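Local atomic coordinates of glycosyl hydrolase BlGH5_18 (Bifidobacterium longum subsp. infantis, PDB entry 7LQX), a protein that probably hydrolyses a glycosidic bond in the bacterial breakdown of N-glycans, as a subfamily 18 member of glycoside hydrolase family 5. Residues V65-P70 against V105-L110; G126-D131 against N162-F167. All blocks are in the same frame, centred on the assembly; numbering follows the deposited sequence.

Interaction 1: V65-P70 against V105-L110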
loop_
_atom_site.group_PDB
_atom_site.type_symbol
_atom_site.label_atom_id
_atom_site.label_comp_id
_atom_site.label_asym_id
_atom_site.label_seq_id
_atom_site.Cartn_x
_atom_site.Cartn_y
_atom_site.Cartn_z
ATOM N N VAL A 65 8.266 6.956 17.884
ATOM C CA VAL A 65 7.808 5.697 17.316
ATOM C C VAL A 65 6.834 5.931 16.176
ATOM O O VAL A 65 6.124 6.941 16.121
ATOM C CB VAL A 65 7.208 4.759 18.385
ATOM C CG1 VAL A 65 8.209 4.550 19.511
ATOM C CG2 VAL A 65 5.907 5.325 18.916
ATOM N N PHE A 66 6.794 4.952 15.277
ATOM C CA PHE A 66 6.186 5.077 13.960
ATOM C C PHE A 66 5.258 3.925 13.606
ATOM O O PHE A 66 5.694 2.933 13.011
ATOM C CB PHE A 66 7.285 5.146 12.891
ATOM C CG PHE A 66 8.301 6.222 13.124
ATOM C CD1 PHE A 66 8.115 7.472 12.576
ATOM C CD2 PHE A 66 9.427 5.991 13.887
ATOM C CE1 PHE A 66 9.036 8.476 12.778
ATOM C CE2 PHE A 66 10.364 6.996 14.095
ATOM C CZ PHE A 66 10.166 8.236 13.536
ATOM N N PRO A 67 3.962 4.046 13.895
ATOM C CA PRO A 67 2.985 3.129 13.293
ATOM C C PRO A 67 2.885 3.368 11.792
ATOM O O PRO A 67 3.342 4.383 11.260
ATOM C CB PRO A 67 1.676 3.479 14.007
ATOM C CG PRO A 67 1.852 4.904 14.417
ATOM C CD PRO A 67 3.308 5.062 14.745
ATOM N N VAL A 68 2.279 2.406 11.097
ATOM C CA VAL A 68 2.182 2.419 9.636
ATOM C C VAL A 68 0.721 2.557 9.220
ATOM O O VAL A 68 -0.145 1.798 9.672
ATOM C CB VAL A 68 2.859 1.177 9.034
ATOM C CG1 VAL A 68 2.575 1.041 7.547
ATOM C CG2 VAL A 68 4.349 1.254 9.289
ATOM N N TRP A 69 0.453 3.533 8.350
ATOM C CA TRP A 69 -0.914 3.995 8.109
ATOM C C TRP A 69 -1.813 2.941 7.489
ATOM O O TRP A 69 -2.955 2.786 7.956
ATOM C CB TRP A 69 -0.846 5.262 7.250
ATOM C CG TRP A 69 -2.107 6.043 7.105
ATOM C CD1 TRP A 69 -3.302 5.828 7.731
ATOM C CD2 TRP A 69 -2.291 7.165 6.249
ATOM N NE1 TRP A 69 -4.220 6.776 7.327
ATOM C CE2 TRP A 69 -3.618 7.606 6.413
ATOM C CE3 TRP A 69 -1.449 7.868 5.379
ATOM C CZ2 TRP A 69 -4.124 8.709 5.729
ATOM C CZ3 TRP A 69 -1.954 8.960 4.705
ATOM C CH2 TRP A 69 -3.280 9.370 4.883
ATOM N N PRO A 70 -1.394 2.199 6.457
ATOM C CA PRO A 70 -2.283 1.167 5.896
ATOM C C PRO A 70 -2.667 0.082 6.879
ATOM O O PRO A 70 -3.626 -0.647 6.609
ATOM C CB PRO A 70 -1.496 0.602 4.699
ATOM C CG PRO A 70 -0.111 1.187 4.799
ATOM C CD PRO A 70 -0.207 2.440 5.617
ATOM N N VAL A 105 1.794 10.049 13.664
ATOM C CA VAL A 105 0.531 9.375 13.358
ATOM C C VAL A 105 0.538 8.735 11.971
ATOM O O VAL A 105 0.163 7.566 11.836
ATOM C CB VAL A 105 -0.693 10.289 13.542
ATOM C CG1 VAL A 105 -1.974 9.524 13.174
ATOM C CG2 VAL A 105 -0.763 10.805 14.962
ATOM N N PHE A 106 0.908 9.490 10.919
ATOM C CA PHE A 106 0.710 9.064 9.527
ATOM C C PHE A 106 2.033 8.784 8.822
ATOM O O PHE A 106 2.687 9.706 8.328
ATOM C CB PHE A 106 -0.058 10.119 8.719
ATOM C CG PHE A 106 -1.442 10.396 9.226
ATOM C CD1 PHE A 106 -2.470 9.501 9.003
ATOM C CD2 PHE A 106 -1.720 11.569 9.920
ATOM C CE1 PHE A 106 -3.750 9.766 9.474
ATOM C CE2 PHE A 106 -2.996 11.831 10.390
ATOM C CZ PHE A 106 -4.003 10.931 10.177
ATOM N N GLN A 107 2.389 7.504 8.725
ATOM C CA GLN A 107 3.485 7.039 7.872
ATOM C C GLN A 107 2.843 6.126 6.834
ATOM O O GLN A 107 2.535 4.977 7.153
ATOM C CB GLN A 107 4.555 6.290 8.665
ATOM C CG GLN A 107 5.474 7.198 9.466
ATOM C CD GLN A 107 4.752 7.916 10.581
ATOM O OE1 GLN A 107 4.689 9.145 10.603
ATOM N NE2 GLN A 107 4.211 7.158 11.518
ATOM N N GLY A 108 2.629 6.602 5.603
ATOM C CA GLY A 108 3.160 7.847 5.091
ATOM C C GLY A 108 4.448 7.580 4.350
ATOM O O GLY A 108 4.455 6.907 3.319
ATOM N N HIS A 109 5.564 8.045 4.901
ATOM C CA HIS A 109 6.852 7.890 4.245
ATOM C C HIS A 109 7.918 7.521 5.265
ATOM O O HIS A 109 8.084 8.218 6.270
ATOM C CB HIS A 109 7.290 9.177 3.539
ATOM C CG HIS A 109 8.536 9.002 2.742
ATOM N ND1 HIS A 109 8.536 8.383 1.513
ATOM C CD2 HIS A 109 9.830 9.292 3.020
ATOM C CE1 HIS A 109 9.771 8.335 1.050
ATOM N NE2 HIS A 109 10.577 8.874 1.946
ATOM N N LEU A 110 8.640 6.436 4.993
ATOM C CA LEU A 110 9.776 6.015 5.807
ATOM C C LEU A 110 10.900 5.482 4.933
ATOM O O LEU A 110 10.731 4.483 4.229
ATOM C CB LEU A 110 9.351 4.926 6.795
ATOM C CG LEU A 110 8.402 5.359 7.905
ATOM C CD1 LEU A 110 7.669 4.164 8.488
ATOM C CD2 LEU A 110 9.162 6.088 8.996
HETATM O O HOH W 1 0.969 5.608 10.270
#
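Phe106 drives its ring edge into the face of the Trp69 indole, an edge-to-face stack in which Phe106 CD1 stands over the indole, 3.4 Å from Trp69 CE2. The centroids of the phenyl ring and the six-membered indole ring are 4.8 Å apart and the planes meet at 64°. Trp69 CG lies anti to its own backbone nitrogen (chi1 -169°), which swings the indole back across the 105-110 segment. At the backbone, Trp69 N gives a nearly straight bond to Gln107 O at 2.8 Å. The Gln107 side chain bends at chi2 (66°) and returns toward Pro67, where Gln107 NE2 donates to Pro67 O at 2.9 Å, in the carbonyl plane. Phe66 presents its ring edge to the Gln107 amide, the two planes almost perpendicular, and Phe66 CD1 touches Leu110 CD2 at 4.0 Å.

Both segments leave the C-terminal ends of neighbouring strands, 62-65 and 100-104, of the eight-stranded (beta/alpha) barrel, so the contact joins two successive loops on the barrel's catalytic side. A water ties them further: it donates to Val105 O at 2.6 Å and weakly to Pro67 O, and accepts from Gln107 N. A cis peptide precedes Gly108, whose positive phi suits glycine and where a side chain would collide with Phe106 O.

Outside the pair, Gln107 NE2 also donates to Asp104 O while Gln107 OE1 accepts from Asn162 N, fixing the flip of the amide. An alanine in place of Trp69 would take away the indole and is likely to leave the Phe106 edge without its aromatic face and Gln73 OE1 without its donor. Leu141 of helix 132-149 touches both Trp69 and Phe106.

Interaction 2: G126-D131 against N162-F167. With EDO (1,2-ethanediol), chain D.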
loop_
_atom_site.group_PDB
_atom_site.type_symbol
_atom_site.label_atom_id
_atom_site.label_comp_id
_atom_site.label_asym_id
_atom_site.label_seq_id
_atom_site.Cartn_x
_atom_site.Cartn_y
_atom_site.Cartn_z
ATOM N N GLY A 126 -6.205 9.843 -4.125
ATOM C CA GLY A 126 -6.788 10.940 -3.386
ATOM C C GLY A 126 -5.720 11.901 -2.918
ATOM O O GLY A 126 -4.524 11.656 -3.069
ATOM N N ASN A 127 -6.179 12.984 -2.329
ATOM C CA ASN A 127 -5.305 14.056 -1.871
ATOM C C ASN A 127 -5.521 14.200 -0.375
ATOM O O ASN A 127 -6.584 14.651 0.061
ATOM C CB ASN A 127 -5.631 15.336 -2.631
ATOM C CG ASN A 127 -4.667 16.445 -2.323
ATOM O OD1 ASN A 127 -4.337 16.690 -1.165
ATOM N ND2 ASN A 127 -4.211 17.134 -3.362
HETATM N N MSE A 128 -4.517 13.809 0.408
HETATM C CA MSE A 128 -4.673 13.767 1.859
HETATM C C MSE A 128 -4.749 15.144 2.479
HETATM O O MSE A 128 -5.154 15.276 3.630
HETATM C CB MSE A 128 -3.520 12.976 2.503
HETATM C CG MSE A 128 -2.210 13.732 2.628
HETATM SE SE MSE A 128 -0.800 12.701 3.436
HETATM C CE MSE A 128 -1.468 12.568 5.257
ATOM N N PHE A 129 -4.353 16.166 1.723
ATOM C CA PHE A 129 -4.399 17.532 2.224
ATOM C C PHE A 129 -5.691 18.248 1.872
ATOM O O PHE A 129 -6.110 19.129 2.626
ATOM C CB PHE A 129 -3.226 18.339 1.663
ATOM C CG PHE A 129 -1.896 17.674 1.856
ATOM C CD1 PHE A 129 -1.390 17.479 3.131
ATOM C CD2 PHE A 129 -1.160 17.220 0.780
ATOM C CE1 PHE A 129 -0.183 16.853 3.331
ATOM C CE2 PHE A 129 0.063 16.584 0.978
ATOM C CZ PHE A 129 0.549 16.404 2.252
ATOM N N GLU A 130 -6.330 17.892 0.751
ATOM C CA GLU A 130 -7.414 18.670 0.171
ATOM C C GLU A 130 -8.771 17.986 0.204
ATOM O O GLU A 130 -9.790 18.677 0.229
ATOM C CB GLU A 130 -7.111 18.991 -1.302
ATOM C CG GLU A 130 -5.821 19.759 -1.553
ATOM C CD GLU A 130 -6.018 21.258 -1.631
ATOM O OE1 GLU A 130 -7.185 21.707 -1.706
ATOM O OE2 GLU A 130 -5.007 21.997 -1.604
ATOM N N ASP A 131 -8.828 16.663 0.172
ATOM C CA ASP A 131 -10.110 15.980 0.051
ATOM C C ASP A 131 -10.805 15.947 1.405
ATOM O O ASP A 131 -10.248 15.420 2.374
ATOM C CB ASP A 131 -9.899 14.537 -0.405
ATOM C CG ASP A 131 -9.358 14.424 -1.814
ATOM O OD1 ASP A 131 -9.276 15.444 -2.527
ATOM O OD2 ASP A 131 -9.022 13.280 -2.209
ATOM N N ASN A 162 5.583 11.694 9.610
ATOM C CA ASN A 162 6.971 11.956 9.259
ATOM C C ASN A 162 7.072 12.591 7.877
ATOM O O ASN A 162 6.721 11.956 6.882
ATOM C CB ASN A 162 7.732 10.638 9.270
ATOM C CG ASN A 162 9.186 10.821 8.999
ATOM O OD1 ASN A 162 9.852 11.592 9.681
ATOM N ND2 ASN A 162 9.696 10.142 7.978
ATOM N N GLU A 163 7.585 13.819 7.796
ATOM C CA GLU A 163 7.956 14.426 6.511
ATOM C C GLU A 163 6.823 14.361 5.493
ATOM O O GLU A 163 7.029 14.069 4.316
ATOM C CB GLU A 163 9.230 13.779 5.959
ATOM C CG GLU A 163 10.400 13.910 6.917
ATOM C CD GLU A 163 11.656 13.201 6.498
ATOM O OE1 GLU A 163 11.693 12.623 5.389
ATOM O OE2 GLU A 163 12.612 13.219 7.303
ATOM N N LEU A 164 5.609 14.678 5.936
ATOM C CA LEU A 164 4.460 14.515 5.053
ATOM C C LEU A 164 4.505 15.473 3.872
ATOM O O LEU A 164 3.839 15.225 2.856
ATOM C CB LEU A 164 3.175 14.686 5.856
ATOM C CG LEU A 164 2.799 13.517 6.780
ATOM C CD1 LEU A 164 1.567 13.892 7.598
ATOM C CD2 LEU A 164 2.590 12.237 5.987
ATOM N N ASN A 165 5.286 16.547 3.969
ATOM C CA ASN A 165 5.412 17.464 2.847
ATOM C C ASN A 165 5.979 16.787 1.608
ATOM O O ASN A 165 5.823 17.320 0.505
ATOM C CB ASN A 165 6.269 18.667 3.248
ATOM C CG ASN A 165 7.710 18.292 3.532
ATOM O OD1 ASN A 165 7.983 17.429 4.362
ATOM N ND2 ASN A 165 8.641 18.951 2.852
ATOM N N GLN A 166 6.635 15.631 1.755
ATOM C CA GLN A 166 7.192 14.955 0.586
ATOM C C GLN A 166 6.111 14.460 -0.367
ATOM O O GLN A 166 6.417 14.172 -1.528
ATOM C CB GLN A 166 8.122 13.815 1.007
ATOM C CG GLN A 166 7.421 12.588 1.583
ATOM C CD GLN A 166 7.261 11.456 0.582
ATOM O OE1 GLN A 166 8.174 11.151 -0.181
ATOM N NE2 GLN A 166 6.090 10.830 0.587
ATOM N N PHE A 167 4.862 14.374 0.089
ATOM C CA PHE A 167 3.758 14.025 -0.798
ATOM C C PHE A 167 3.230 15.207 -1.606
ATOM O O PHE A 167 2.452 15.000 -2.541
ATOM C CB PHE A 167 2.582 13.470 0.005
ATOM C CG PHE A 167 2.797 12.085 0.532
ATOM C CD1 PHE A 167 2.746 10.979 -0.312
ATOM C CD2 PHE A 167 3.040 11.878 1.882
ATOM C CE1 PHE A 167 2.947 9.703 0.186
ATOM C CE2 PHE A 167 3.228 10.606 2.378
ATOM C CZ PHE A 167 3.186 9.519 1.526
HETATM C C1 EDO D . 13.491 9.467 8.288
HETATM O O1 EDO D . 12.543 10.535 8.334
HETATM C C2 EDO D . 12.772 8.213 7.802
HETATM O O2 EDO D . 12.210 8.487 6.508
#
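An Asx turn leading into helix 132-149 carries Met128 and Phe129 onto Leu164 and Phe167 of the 3-10 segment in the loop after strand 155-159. The turn is made by Asn127, whose OD1 accepts from Phe129 N at 2.9 Å, in the carbonyl plane; Asp131 OD2 takes Asn127 N from above the carboxylate plane. From there the selenomethionine Met128 runs out to meet Leu164 at about a right angle, its CE lying 4.1 Å from Leu164 CD1. The bend at chi3 (-69°) carries that methyl toward the leucine, while SE makes an oblique Met-aromatic contact with the Phe167 ring, 4.9 Å from its centroid. Phe129 turns one face to Met128 CG and points its edge at the backbone: Phe129 CZ is 3.5 Å from Leu164 O, and Phe129 CE2 touches Phe167 CB.

Asn162 and Glu163 lie near the start of the same loop, consistent with the Asn-Glu pair of family 5, in which the glutamate is the acid/base. An ethanediol, probably from the crystallisation liquor, sits there and also bonds Glu276; Asn162 ND2 donates to its O1 at 2.9 Å.

How the interactions relate
Interactions 1 and 2 are both buried and lie on the same side of the chain's centre, their own centres about 12 Å apart. Interaction 1 joins loops that follow adjacent barrel strands and mixes aromatic packing with direct and water-mediated polar bonds. Interaction 2 lies farther along the chain and joins the approach to helix 132-149 with the loop after strand 155-159 by apolar and selenium-aromatic packing. They meet at 105-110 and 162-167: besides the Gln107 link, His109 O probably accepts from Asn162 ND2, which is consistent with 105-110 holding the residue just before Glu163. Elsewhere along the junction, Trp69 packs on Met128, and Gly108 O lies beside Phe167 CZ.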